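Local coordinates for protein nucleoporin NUP82 (Chaetomium thermophilum, PDB 5CWW) that probably serves as a structural component of the nuclear pore complex and as a docking partner for nuclear transport factors, at residues 227-232 with 452-457; 282-287 with 367-372; 324-329 with 447-452; 330-335 with 361-366. All blocks are in the same frame, centred on the assembly; numbering follows the deposited sequence.

The four contacts illustrate how one propeller blade carries a helical insertion and fastens it to the loop of the next blade. Interaction 2 closes the blade through its strands; interactions 3 and 4 share helix 321-338, their centres about 9 Å apart, and interaction 1 ties down the far end of 447-457. Interaction 3 is the hub: its centre lies about 12 Å from those of interactions 1 and 2, it shares Pro-452 with the former, and it joins the latter through Lys-368 N to Gln-449 O, probably a hydrogen bond of 2.7 Å. Interactions 1 and 2 do not touch, their nearest atoms being about 6 Å apart, yet both lie within reach of another protein chain.

Interaction 1: 227-232 with 452-457; sequences ATYLDQ and PPRSKN
Tyr-229 and Leu-230 meet Pro-452 in the compact half of this contact. Leu-230 N donates to Pro-452 O at 3.0 Å, from a position tilted 29° out of the carbonyl plane, and the same oxygen lies at the edge of the Tyr-229 ring and takes a CA-H...O contact from Tyr-229 CA. The ring is sandwiched: Thr-228 CG2 covers one face, while Arg-454 CG covers the opposite one in a CH-pi contact, 4.0 Å from the ring centroid. Both segments are irregular loops at the periphery of the β-propeller domain, and each makes a type I turn, Tyr-229 to Gln-232 and Pro-453 to Lys-456. The first is braced from within, because Gln-232 OE1 accepts from both Thr-228 N and Tyr-229 N. Toward solvent the grip slackens. Arg-454, extended from CG to NE, runs across the tyrosine to Asp-231, whose carboxylate plane lies only 16° from that of the guanidinium. Arg-454 NE comes within 2.6 Å of Asp-231 OD1 in a salt bridge, although the hydrogen bond within it is bent and weak. Lys-456 turns its NZ elsewhere, to a salt bridge with Glu-322 on helix 321-338.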
loop_
_atom_site.group_PDB
_atom_site.type_symbol
_atom_site.label_atom_id
_atom_site.label_comp_id
_atom_site.label_asym_id
_atom_site.label_seq_id
_atom_site.Cartn_x
_atom_site.Cartn_y
_atom_site.Cartn_z
ATOM N N ALA B 227 14.549 5.348 11.555
ATOM C CA ALA B 227 15.395 6.526 11.413
ATOM C C ALA B 227 15.053 7.583 12.458
ATOM O O ALA B 227 13.941 7.609 12.984
ATOM C CB ALA B 227 15.257 7.104 10.020
ATOM N N THR B 228 16.015 8.460 12.735
ATOM C CA THR B 228 15.863 9.489 13.756
ATOM C C THR B 228 15.733 10.882 13.144
ATOM O O THR B 228 14.979 11.712 13.649
ATOM C CB THR B 228 17.059 9.481 14.733
ATOM O OG1 THR B 228 17.173 8.190 15.344
ATOM C CG2 THR B 228 16.887 10.535 15.821
ATOM N N TYR B 229 16.461 11.133 12.058
ATOM C CA TYR B 229 16.497 12.461 11.446
ATOM C C TYR B 229 16.079 12.412 9.979
ATOM O O TYR B 229 16.254 11.393 9.311
ATOM C CB TYR B 229 17.896 13.062 11.579
ATOM C CG TYR B 229 18.371 13.161 13.012
ATOM C CD1 TYR B 229 17.879 14.144 13.861
ATOM C CD2 TYR B 229 19.312 12.272 13.515
ATOM C CE1 TYR B 229 18.310 14.237 15.172
ATOM C CE2 TYR B 229 19.748 12.358 14.823
ATOM C CZ TYR B 229 19.245 13.342 15.646
ATOM O OH TYR B 229 19.676 13.431 16.950
ATOM N N LEU B 230 15.534 13.521 9.484
ATOM C CA LEU B 230 14.949 13.573 8.143
ATOM C C LEU B 230 15.973 13.473 7.010
ATOM O O LEU B 230 15.597 13.264 5.854
ATOM C CB LEU B 230 14.132 14.866 7.969
ATOM C CG LEU B 230 14.809 16.222 8.220
ATOM C CD1 LEU B 230 15.787 16.622 7.121
ATOM C CD2 LEU B 230 13.753 17.303 8.353
ATOM N N ASP B 231 17.255 13.628 7.332
ATOM C CA ASP B 231 18.299 13.637 6.307
ATOM C C ASP B 231 19.088 12.329 6.262
ATOM O O ASP B 231 20.064 12.216 5.521
ATOM C CB ASP B 231 19.257 14.814 6.528
ATOM C CG ASP B 231 19.849 14.839 7.922
ATOM O OD1 ASP B 231 19.908 13.777 8.574
ATOM O OD2 ASP B 231 20.262 15.930 8.368
ATOM N N GLN B 232 18.668 11.345 7.050
ATOM C CA GLN B 232 19.291 10.029 7.000
ATOM C C GLN B 232 18.961 9.358 5.674
ATOM O O GLN B 232 18.109 9.831 4.921
ATOM C CB GLN B 232 18.831 9.157 8.169
ATOM C CG GLN B 232 19.327 9.633 9.527
ATOM C CD GLN B 232 18.944 8.691 10.653
ATOM O OE1 GLN B 232 18.301 9.093 11.621
ATOM N NE2 GLN B 232 19.344 7.430 10.532
ATOM N N PRO B 452 12.572 14.822 12.742
ATOM C CA PRO B 452 13.238 16.065 13.149
ATOM C C PRO B 452 14.521 16.349 12.369
ATOM O O PRO B 452 15.121 15.421 11.830
ATOM C CB PRO B 452 13.565 15.825 14.627
ATOM C CG PRO B 452 12.675 14.729 15.060
ATOM C CD PRO B 452 12.428 13.879 13.864
ATOM N N PRO B 453 14.938 17.623 12.310
ATOM C CA PRO B 453 16.270 17.943 11.791
ATOM C C PRO B 453 17.339 17.631 12.832
ATOM O O PRO B 453 17.017 17.528 14.015
ATOM C CB PRO B 453 16.186 19.442 11.511
ATOM C CG PRO B 453 15.201 19.944 12.507
ATOM C CD PRO B 453 14.191 18.837 12.685
ATOM N N ARG B 454 18.587 17.481 12.402
ATOM C CA ARG B 454 19.677 17.191 13.327
ATOM C C ARG B 454 19.942 18.373 14.257
ATOM O O ARG B 454 20.613 18.230 15.281
ATOM C CB ARG B 454 20.945 16.829 12.555
ATOM C CG ARG B 454 20.818 15.542 11.759
ATOM C CD ARG B 454 22.085 15.227 10.989
ATOM N NE ARG B 454 21.937 14.022 10.174
ATOM C CZ ARG B 454 22.103 12.781 10.622
ATOM N NH1 ARG B 454 22.419 12.558 11.891
ATOM N NH2 ARG B 454 21.946 11.758 9.795
ATOM N N SER B 455 19.409 19.537 13.896
ATOM C CA SER B 455 19.540 20.738 14.713
ATOM C C SER B 455 18.897 20.544 16.084
ATOM O O SER B 455 19.374 21.073 17.086
ATOM C CB SER B 455 18.901 21.934 14.003
ATOM O OG SER B 455 19.400 22.075 12.684
ATOM N N LYS B 456 17.808 19.781 16.115
ATOM C CA LYS B 456 17.081 19.521 17.351
ATOM C C LYS B 456 17.922 18.710 18.331
ATOM O O LYS B 456 18.540 17.713 17.956
ATOM C CB LYS B 456 15.774 18.782 17.052
ATOM C CG LYS B 456 15.037 18.270 18.286
ATOM C CD LYS B 456 13.770 17.524 17.901
ATOM C CE LYS B 456 13.123 16.864 19.108
ATOM N NZ LYS B 456 11.925 16.066 18.726
ATOM N N ASN B 457 17.931 19.145 19.588
ATOM C CA ASN B 457 18.608 18.419 20.655
ATOM C C ASN B 457 17.610 17.602 21.465
ATOM O O ASN B 457 16.602 18.130 21.936
ATOM C CB ASN B 457 19.359 19.388 21.570
ATOM C CG ASN B 457 20.499 20.095 20.861
ATOM O OD1 ASN B 457 20.475 20.268 19.643
ATOM N ND2 ASN B 457 21.506 20.505 21.623
#

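Interaction 2: 282-287 with 367-372; sequences YALCPL and PKLQGP
Ala-283 and Gln-370 form the hydrogen-bonded antiparallel pair that attaches the short outermost strand of a four-stranded β-propeller blade. Ala-283 N donates to Gln-370 O at 2.9 Å, in the carbonyl plane, and Gln-370 N returns an equally short bond to Ala-283 O. On one side of the pairing, Leu-369 CD1 packs 3.9 Å from Leu-284 CD2 while its CG rests against Tyr-282 CD2; with CG anti to the backbone N (chi1 -176°), Leu-369 leans toward both. Farther along, Gly-371 lets the tyrosine ring come close, Tyr-282 CE2 standing 3.4 Å from Gly-371 C. Pro-372, behind a cis peptide bond, lies side by side with that ring and sets its CA over one face. At the other end, Pro-367 CB presses to 3.2 Å from Cys-285 O and also meets Pro-286, another cis proline. The next shell holds this pairing in place: helix 221-225 backs Leu-284 and Leu-369 through Leu-224, and strand 272-276 hydrogen-bonds the other edge of strand 281-284, through the backbones of Tyr-282 and Leu-284. Where the strands part, a water joins them, accepting from Cys-285 N and from Gln-370 NE2, each at 2.9 Å, and Gln-370 NE2 also donates to Glu-447 O.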
loop_
_atom_site.group_PDB
_atom_site.type_symbol
_atom_site.label_atom_id
_atom_site.label_comp_id
_atom_site.label_asym_id
_atom_site.label_seq_id
_atom_site.Cartn_x
_atom_site.Cartn_y
_atom_site.Cartn_z
ATOM N N TYR B 282 0.078 1.759 7.991
ATOM C CA TYR B 282 0.994 2.890 7.981
ATOM C C TYR B 282 0.513 3.966 7.018
ATOM O O TYR B 282 -0.263 3.690 6.103
ATOM C CB TYR B 282 2.401 2.442 7.577
ATOM C CG TYR B 282 3.096 1.558 8.584
ATOM C CD1 TYR B 282 2.928 0.181 8.558
ATOM C CD2 TYR B 282 3.935 2.098 9.547
ATOM C CE1 TYR B 282 3.571 -0.632 9.471
ATOM C CE2 TYR B 282 4.579 1.294 10.464
ATOM C CZ TYR B 282 4.396 -0.070 10.422
ATOM O OH TYR B 282 5.039 -0.874 11.332
ATOM N N ALA B 283 0.996 5.188 7.217
ATOM C CA ALA B 283 0.694 6.290 6.314
ATOM C C ALA B 283 1.940 7.127 6.052
ATOM O O ALA B 283 2.752 7.342 6.950
ATOM C CB ALA B 283 -0.420 7.157 6.885
ATOM N N LEU B 284 2.081 7.584 4.812
ATOM C CA LEU B 284 3.160 8.483 4.413
ATOM C C LEU B 284 2.579 9.774 3.869
ATOM O O LEU B 284 1.830 9.751 2.895
ATOM C CB LEU B 284 4.038 7.847 3.335
ATOM C CG LEU B 284 5.213 6.947 3.698
ATOM C CD1 LEU B 284 5.865 6.488 2.404
ATOM C CD2 LEU B 284 6.229 7.655 4.584
ATOM N N CYS B 285 2.941 10.902 4.469
ATOM C CA CYS B 285 2.390 12.183 4.043
ATOM C C CYS B 285 3.326 13.342 4.378
ATOM O O CYS B 285 3.795 13.442 5.508
ATOM C CB CYS B 285 1.029 12.408 4.701
ATOM S SG CYS B 285 0.317 14.030 4.401
ATOM N N PRO B 286 3.588 14.239 3.408
ATOM C CA PRO B 286 3.089 14.300 2.030
ATOM C C PRO B 286 4.001 13.606 1.020
ATOM O O PRO B 286 5.169 13.977 0.899
ATOM C CB PRO B 286 3.041 15.801 1.759
ATOM C CG PRO B 286 4.191 16.342 2.536
ATOM C CD PRO B 286 4.412 15.420 3.721
ATOM N N LEU B 287 3.468 12.619 0.306
ATOM C CA LEU B 287 4.226 11.913 -0.721
ATOM C C LEU B 287 3.890 12.484 -2.094
ATOM O O LEU B 287 2.776 12.307 -2.588
ATOM C CB LEU B 287 3.925 10.413 -0.681
ATOM C CG LEU B 287 4.703 9.553 -1.681
ATOM C CD1 LEU B 287 6.194 9.566 -1.370
ATOM C CD2 LEU B 287 4.169 8.130 -1.690
ATOM N N PRO B 367 8.751 11.979 3.722
ATOM C CA PRO B 367 8.017 12.252 4.959
ATOM C C PRO B 367 8.226 11.161 6.000
ATOM O O PRO B 367 8.718 10.079 5.679
ATOM C CB PRO B 367 6.559 12.303 4.498
ATOM C CG PRO B 367 6.512 11.450 3.299
ATOM C CD PRO B 367 7.852 11.571 2.629
ATOM N N LYS B 368 7.872 11.460 7.242
ATOM C CA LYS B 368 7.951 10.483 8.314
ATOM C C LYS B 368 6.991 9.331 8.056
ATOM O O LYS B 368 5.882 9.534 7.559
ATOM C CB LYS B 368 7.630 11.141 9.658
ATOM C CG LYS B 368 7.656 10.186 10.841
ATOM C CD LYS B 368 7.271 10.884 12.133
ATOM C CE LYS B 368 7.150 9.887 13.270
ATOM N NZ LYS B 368 6.865 10.556 14.562
ATOM N N LEU B 369 7.420 8.119 8.385
ATOM C CA LEU B 369 6.520 6.976 8.343
ATOM C C LEU B 369 5.657 6.991 9.596
ATOM O O LEU B 369 6.172 6.932 10.711
ATOM C CB LEU B 369 7.290 5.658 8.250
ATOM C CG LEU B 369 6.403 4.416 8.105
ATOM C CD1 LEU B 369 5.635 4.439 6.788
ATOM C CD2 LEU B 369 7.225 3.146 8.225
ATOM N N GLN B 370 4.346 7.090 9.402
ATOM C CA GLN B 370 3.398 7.138 10.508
ATOM C C GLN B 370 2.786 5.765 10.756
ATOM O O GLN B 370 2.190 5.175 9.855
ATOM C CB GLN B 370 2.295 8.159 10.224
ATOM C CG GLN B 370 2.809 9.573 10.021
ATOM C CD GLN B 370 1.693 10.575 9.821
ATOM O OE1 GLN B 370 0.683 10.540 10.523
ATOM N NE2 GLN B 370 1.864 11.471 8.854
ATOM N N GLY B 371 2.942 5.267 11.980
ATOM C CA GLY B 371 2.394 3.980 12.372
ATOM C C GLY B 371 3.415 3.139 13.117
ATOM O O GLY B 371 4.528 3.596 13.369
ATOM N N PRO B 372 3.044 1.902 13.484
ATOM C CA PRO B 372 1.733 1.288 13.235
ATOM C C PRO B 372 0.609 2.006 13.973
ATOM O O PRO B 372 0.750 2.299 15.158
ATOM C CB PRO B 372 1.892 -0.140 13.774
ATOM C CG PRO B 372 3.338 -0.327 14.060
ATOM C CD PRO B 372 3.927 1.025 14.267
HETATM O O HOH W 1 4.109 11.204 7.071
#

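Interaction 3: 324-329 with 447-452; sequences RLVAQQ and EAQWLP
Gln-329 reaches from helix 321-338 to the backbone of Trp-450 and Leu-451, and its side-chain amide is the polar centre of the contact. Its NE2 donates to Leu-451 O at 3.0 Å, standing well above the carbonyl plane, 54° out of it, with an N-H...O angle of 136°. The oxygen is held more lightly: Trp-450 N gives Gln-329 OE1 a weak bond of 3.3 Å. Trp-450 O lies marginally closer to Gln-329 OE1, at 3.2 Å, but both are acceptors and no bond forms between them. The glutamine runs antiparallel to the indole, its amide almost perpendicular to the ring; Gln-329 CB packs 3.7 Å from Trp-450 CE3, and the extended chain beyond CG carries the amide on to the backbone. Apolar contacts continue one turn back along the helix. Val-326 CG1, anti to the backbone N (chi1 -179°), meets Gln-449 CG at 4.0 Å, and Leu-325 CD2 touches Pro-452 CB.

Several other polar groups of 447-450 also have partners nearby. Gln-330 NE2 donates to both Ala-448 O and Glu-447 OE1, and Trp-450 NE1 makes a weak bond to Gly-364 O. The backbone of Gln-449 pairs with Cys-285 and Lys-368, which anchors this extended stretch to the edge of the neighbouring blade. The whole is a decorated β-propeller: a helical hairpin, inserted between strands 281-284 and 369-370 of one blade, packs against the long loop that joins strands 437-441 and 469-476 of the following one.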
loop_
_atom_site.group_PDB
_atom_site.type_symbol
_atom_site.label_atom_id
_atom_site.label_comp_id
_atom_site.label_asym_id
_atom_site.label_seq_id
_atom_site.Cartn_x
_atom_site.Cartn_y
_atom_site.Cartn_z
ATOM N N ARG B 324 5.013 22.059 18.113
ATOM C CA ARG B 324 5.368 23.278 17.394
ATOM C C ARG B 324 6.215 22.964 16.163
ATOM O O ARG B 324 6.175 23.690 15.169
ATOM C CB ARG B 324 6.117 24.248 18.312
ATOM C CG ARG B 324 5.269 24.810 19.447
ATOM C CD ARG B 324 6.007 25.883 20.239
ATOM N NE ARG B 324 7.173 25.360 20.951
ATOM C CZ ARG B 324 8.434 25.458 20.532
ATOM N NH1 ARG B 324 8.730 26.059 19.387
ATOM N NH2 ARG B 324 9.413 24.946 21.267
ATOM N N LEU B 325 6.977 21.877 16.233
ATOM C CA LEU B 325 7.856 21.488 15.137
ATOM C C LEU B 325 7.060 21.016 13.928
ATOM O O LEU B 325 7.441 21.275 12.789
ATOM C CB LEU B 325 8.819 20.388 15.592
ATOM C CG LEU B 325 9.775 19.836 14.528
ATOM C CD1 LEU B 325 10.636 20.940 13.935
ATOM C CD2 LEU B 325 10.646 18.738 15.118
ATOM N N VAL B 326 5.953 20.323 14.175
ATOM C CA VAL B 326 5.103 19.852 13.089
ATOM C C VAL B 326 4.512 21.047 12.353
ATOM O O VAL B 326 4.472 21.070 11.124
ATOM C CB VAL B 326 3.969 18.939 13.598
ATOM C CG1 VAL B 326 3.109 18.448 12.442
ATOM C CG2 VAL B 326 4.544 17.754 14.353
ATOM N N ALA B 327 4.067 22.043 13.112
ATOM C CA ALA B 327 3.528 23.262 12.524
ATOM C C ALA B 327 4.614 23.990 11.738
ATOM O O ALA B 327 4.371 24.486 10.639
ATOM C CB ALA B 327 2.952 24.166 13.604
ATOM N N GLN B 328 5.813 24.043 12.309
ATOM C CA GLN B 328 6.961 24.655 11.646
ATOM C C GLN B 328 7.301 23.970 10.324
ATOM O O GLN B 328 7.492 24.633 9.304
ATOM C CB GLN B 328 8.182 24.625 12.568
ATOM C CG GLN B 328 8.326 25.861 13.435
ATOM C CD GLN B 328 8.641 27.102 12.624
ATOM O OE1 GLN B 328 8.928 27.021 11.429
ATOM N NE2 GLN B 328 8.586 28.261 13.271
ATOM N N GLN B 329 7.379 22.644 10.348
ATOM C CA GLN B 329 7.742 21.877 9.164
ATOM C C GLN B 329 6.721 22.069 8.046
ATOM O O GLN B 329 7.087 22.210 6.880
ATOM C CB GLN B 329 7.880 20.395 9.511
ATOM C CG GLN B 329 9.156 20.063 10.274
ATOM C CD GLN B 329 9.257 18.594 10.640
ATOM O OE1 GLN B 329 8.249 17.892 10.729
ATOM N NE2 GLN B 329 10.479 18.120 10.844
ATOM N N GLU B 447 -1.781 14.102 8.838
ATOM C CA GLU B 447 -1.278 15.302 8.184
ATOM C C GLU B 447 0.212 15.182 7.885
ATOM O O GLU B 447 0.867 14.221 8.293
ATOM C CB GLU B 447 -1.546 16.530 9.056
ATOM C CG GLU B 447 -0.992 16.416 10.468
ATOM C CD GLU B 447 -1.332 17.618 11.329
ATOM O OE1 GLU B 447 -1.638 18.691 10.765
ATOM O OE2 GLU B 447 -1.306 17.483 12.569
ATOM N N ALA B 448 0.738 16.175 7.175
ATOM C CA ALA B 448 2.143 16.201 6.794
ATOM C C ALA B 448 3.043 16.129 8.017
ATOM O O ALA B 448 2.886 16.905 8.960
ATOM C CB ALA B 448 2.441 17.450 5.998
ATOM N N GLN B 449 3.981 15.187 7.999
ATOM C CA GLN B 449 4.973 15.079 9.060
ATOM C C GLN B 449 6.307 14.565 8.531
ATOM O O GLN B 449 6.358 13.711 7.642
ATOM C CB GLN B 449 4.470 14.162 10.178
ATOM C CG GLN B 449 3.307 14.740 10.969
ATOM C CD GLN B 449 3.045 14.002 12.268
ATOM O OE1 GLN B 449 3.965 13.475 12.898
ATOM N NE2 GLN B 449 1.784 13.963 12.677
ATOM N N TRP B 450 7.381 15.120 9.084
ATOM C CA TRP B 450 8.741 14.690 8.787
ATOM C C TRP B 450 9.464 14.380 10.086
ATOM O O TRP B 450 9.077 14.865 11.148
ATOM C CB TRP B 450 9.507 15.771 8.021
ATOM C CG TRP B 450 8.953 16.102 6.670
ATOM C CD1 TRP B 450 9.407 15.649 5.470
ATOM C CD2 TRP B 450 7.850 16.972 6.380
ATOM N NE1 TRP B 450 8.656 16.177 4.448
ATOM C CE2 TRP B 450 7.694 16.993 4.980
ATOM C CE3 TRP B 450 6.981 17.730 7.167
ATOM C CZ2 TRP B 450 6.702 17.742 4.349
ATOM C CZ3 TRP B 450 5.996 18.477 6.538
ATOM C CH2 TRP B 450 5.866 18.476 5.143
ATOM N N LEU B 451 10.521 13.579 10.004
ATOM C CA LEU B 451 11.388 13.375 11.154
ATOM C C LEU B 451 12.079 14.690 11.501
ATOM O O LEU B 451 12.159 15.583 10.662
ATOM C CB LEU B 451 12.418 12.286 10.869
ATOM C CG LEU B 451 11.866 10.864 10.774
ATOM C CD1 LEU B 451 12.893 9.940 10.136
ATOM C CD2 LEU B 451 11.467 10.354 12.152
ATOM N N PRO B 452 12.572 14.822 12.742
ATOM C CA PRO B 452 13.238 16.065 13.149
ATOM C C PRO B 452 14.521 16.349 12.369
ATOM O O PRO B 452 15.121 15.421 11.830
ATOM C CB PRO B 452 13.565 15.825 14.627
ATOM C CG PRO B 452 12.675 14.729 15.060
ATOM C CD PRO B 452 12.428 13.879 13.864
#

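Interaction 4: 330-335 with 361-366; sequences QLEWMS and SRPGLV
Arg-362 lays the aliphatic part of its side chain against Glu-332 of helix 321-338. Just before it, Ser-361 N makes a weak hydrogen bond to Glu-336 OE1 one turn farther along the same helix. Glu-332, extended with CG anti to its own nitrogen (chi1 -172°), crosses the arginine at about a right angle and brings OE2 to 3.4 Å from Arg-362 CB and 3.6 Å from Arg-362 CD. The opposite charges do not pair here: Arg-362 NE stays 4.8 Å from Glu-332 OE2, the two planes are 80° apart, and the nitrogen instead makes a long, weak ion pair with Glu-336. The attraction between the two residues is therefore probably modest and diffuse. The carbonyl of Arg-362 also faces the helix, one residue along, where its O receives a CA-H...O contact of 3.6 Å from Trp-333 CA.

This loop is the return path of the helical insertion in a β-propeller blade, running from strand 354-358 back to the blade's last strand, 369-370. Pro-363 follows behind a cis peptide bond, and its ring bridges two helix residues: Pro-363 CD lies 4.1 Å from Trp-333 CB, while CG is equally far from Glu-332 OE1. The indole of Trp-333 continues inward from there, meeting the rings of Trp-267 and Trp-450. At Gly-364 the loop draws away from helix 321-338, and Gly-364 O accepts a weak hydrogen bond from Trp-450 NE1. Beyond it the chain heads for the blade, with Val-366 O 3.4 Å from Trp-450 CD1 and the valine side chain resting on Phe-234.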
loop_
_atom_site.group_PDB
_atom_site.type_symbol
_atom_site.label_atom_id
_atom_site.label_comp_id
_atom_site.label_asym_id
_atom_site.label_seq_id
_atom_site.Cartn_x
_atom_site.Cartn_y
_atom_site.Cartn_z
ATOM N N GLN B 330 5.442 22.082 8.408
ATOM C CA GLN B 330 4.375 22.283 7.433
ATOM C C GLN B 330 4.427 23.684 6.836
ATOM O O GLN B 330 4.163 23.871 5.650
ATOM C CB GLN B 330 3.009 22.049 8.075
ATOM C CG GLN B 330 2.685 20.591 8.340
ATOM C CD GLN B 330 1.251 20.392 8.796
ATOM O OE1 GLN B 330 0.480 21.347 8.887
ATOM N NE2 GLN B 330 0.886 19.148 9.083
ATOM N N LEU B 331 4.758 24.667 7.665
ATOM C CA LEU B 331 4.872 26.042 7.201
ATOM C C LEU B 331 6.063 26.194 6.260
ATOM O O LEU B 331 6.009 26.945 5.285
ATOM C CB LEU B 331 5.006 26.997 8.389
ATOM C CG LEU B 331 5.204 28.475 8.051
ATOM C CD1 LEU B 331 4.097 28.978 7.137
ATOM C CD2 LEU B 331 5.262 29.302 9.325
ATOM N N GLU B 332 7.138 25.473 6.558
ATOM C CA GLU B 332 8.327 25.484 5.718
ATOM C C GLU B 332 8.022 24.849 4.363
ATOM O O GLU B 332 8.420 25.360 3.316
ATOM C CB GLU B 332 9.471 24.749 6.416
ATOM C CG GLU B 332 10.809 24.857 5.709
ATOM C CD GLU B 332 11.943 24.258 6.519
ATOM O OE1 GLU B 332 11.683 23.776 7.643
ATOM O OE2 GLU B 332 13.093 24.270 6.032
ATOM N N TRP B 333 7.297 23.736 4.399
ATOM C CA TRP B 333 6.846 23.056 3.190
ATOM C C TRP B 333 6.016 23.991 2.310
ATOM O O TRP B 333 6.252 24.096 1.107
ATOM C CB TRP B 333 6.038 21.813 3.571
ATOM C CG TRP B 333 5.568 20.982 2.419
ATOM C CD1 TRP B 333 6.273 20.011 1.770
ATOM C CD2 TRP B 333 4.279 21.026 1.795
ATOM N NE1 TRP B 333 5.506 19.453 0.775
ATOM C CE2 TRP B 333 4.277 20.059 0.771
ATOM C CE3 TRP B 333 3.128 21.791 2.001
ATOM C CZ2 TRP B 333 3.171 19.841 -0.048
ATOM C CZ3 TRP B 333 2.031 21.572 1.190
ATOM C CH2 TRP B 333 2.061 20.605 0.177
ATOM N N MET B 334 5.054 24.676 2.923
ATOM C CA MET B 334 4.160 25.569 2.192
ATOM C C MET B 334 4.891 26.776 1.610
ATOM O O MET B 334 4.529 27.265 0.539
ATOM C CB MET B 334 3.029 26.047 3.107
ATOM C CG MET B 334 2.020 26.976 2.430
ATOM S SD MET B 334 1.270 26.266 0.950
ATOM C CE MET B 334 0.351 24.899 1.656
ATOM N N SER B 335 5.910 27.261 2.314
ATOM C CA SER B 335 6.642 28.446 1.872
ATOM C C SER B 335 7.340 28.190 0.538
ATOM O O SER B 335 7.573 29.116 -0.239
ATOM C CB SER B 335 7.664 28.876 2.926
ATOM O OG SER B 335 8.768 27.988 2.961
ATOM N N SER B 361 11.466 21.074 -1.482
ATOM C CA SER B 361 12.668 20.349 -1.089
ATOM C C SER B 361 12.825 20.350 0.425
ATOM O O SER B 361 13.459 19.461 0.988
ATOM C CB SER B 361 13.905 20.959 -1.748
ATOM O OG SER B 361 13.887 20.740 -3.149
ATOM N N ARG B 362 12.247 21.356 1.075
ATOM C CA ARG B 362 12.263 21.442 2.534
ATOM C C ARG B 362 10.886 21.074 3.085
ATOM O O ARG B 362 9.878 21.307 2.419
ATOM C CB ARG B 362 12.654 22.847 2.988
ATOM C CG ARG B 362 13.899 23.396 2.315
ATOM C CD ARG B 362 14.127 24.851 2.681
ATOM N NE ARG B 362 15.142 25.475 1.837
ATOM C CZ ARG B 362 15.516 26.747 1.930
ATOM N NH1 ARG B 362 14.958 27.545 2.832
ATOM N NH2 ARG B 362 16.449 27.226 1.119
ATOM N N PRO B 363 10.829 20.501 4.302
ATOM C CA PRO B 363 11.956 20.148 5.175
ATOM C C PRO B 363 12.769 18.977 4.633
ATOM O O PRO B 363 13.940 18.830 4.980
ATOM C CB PRO B 363 11.276 19.765 6.500
ATOM C CG PRO B 363 9.876 20.268 6.400
ATOM C CD PRO B 363 9.536 20.233 4.952
ATOM N N GLY B 364 12.145 18.160 3.788
ATOM C CA GLY B 364 12.817 17.030 3.170
ATOM C C GLY B 364 11.918 16.347 2.159
ATOM O O GLY B 364 10.716 16.603 2.122
ATOM N N LEU B 365 12.492 15.471 1.340
ATOM C CA LEU B 365 11.730 14.799 0.292
ATOM C C LEU B 365 10.920 13.632 0.844
ATOM O O LEU B 365 9.838 13.322 0.342
ATOM C CB LEU B 365 12.661 14.293 -0.811
ATOM C CG LEU B 365 13.562 15.320 -1.500
ATOM C CD1 LEU B 365 14.228 14.685 -2.715
ATOM C CD2 LEU B 365 12.798 16.573 -1.900
ATOM N N VAL B 366 11.450 12.990 1.879
ATOM C CA VAL B 366 10.836 11.795 2.438
ATOM C C VAL B 366 10.084 12.141 3.722
ATOM O O VAL B 366 10.694 12.562 4.702
ATOM C CB VAL B 366 11.889 10.709 2.726
ATOM C CG1 VAL B 366 11.234 9.432 3.237
ATOM C CG2 VAL B 366 12.703 10.425 1.468
#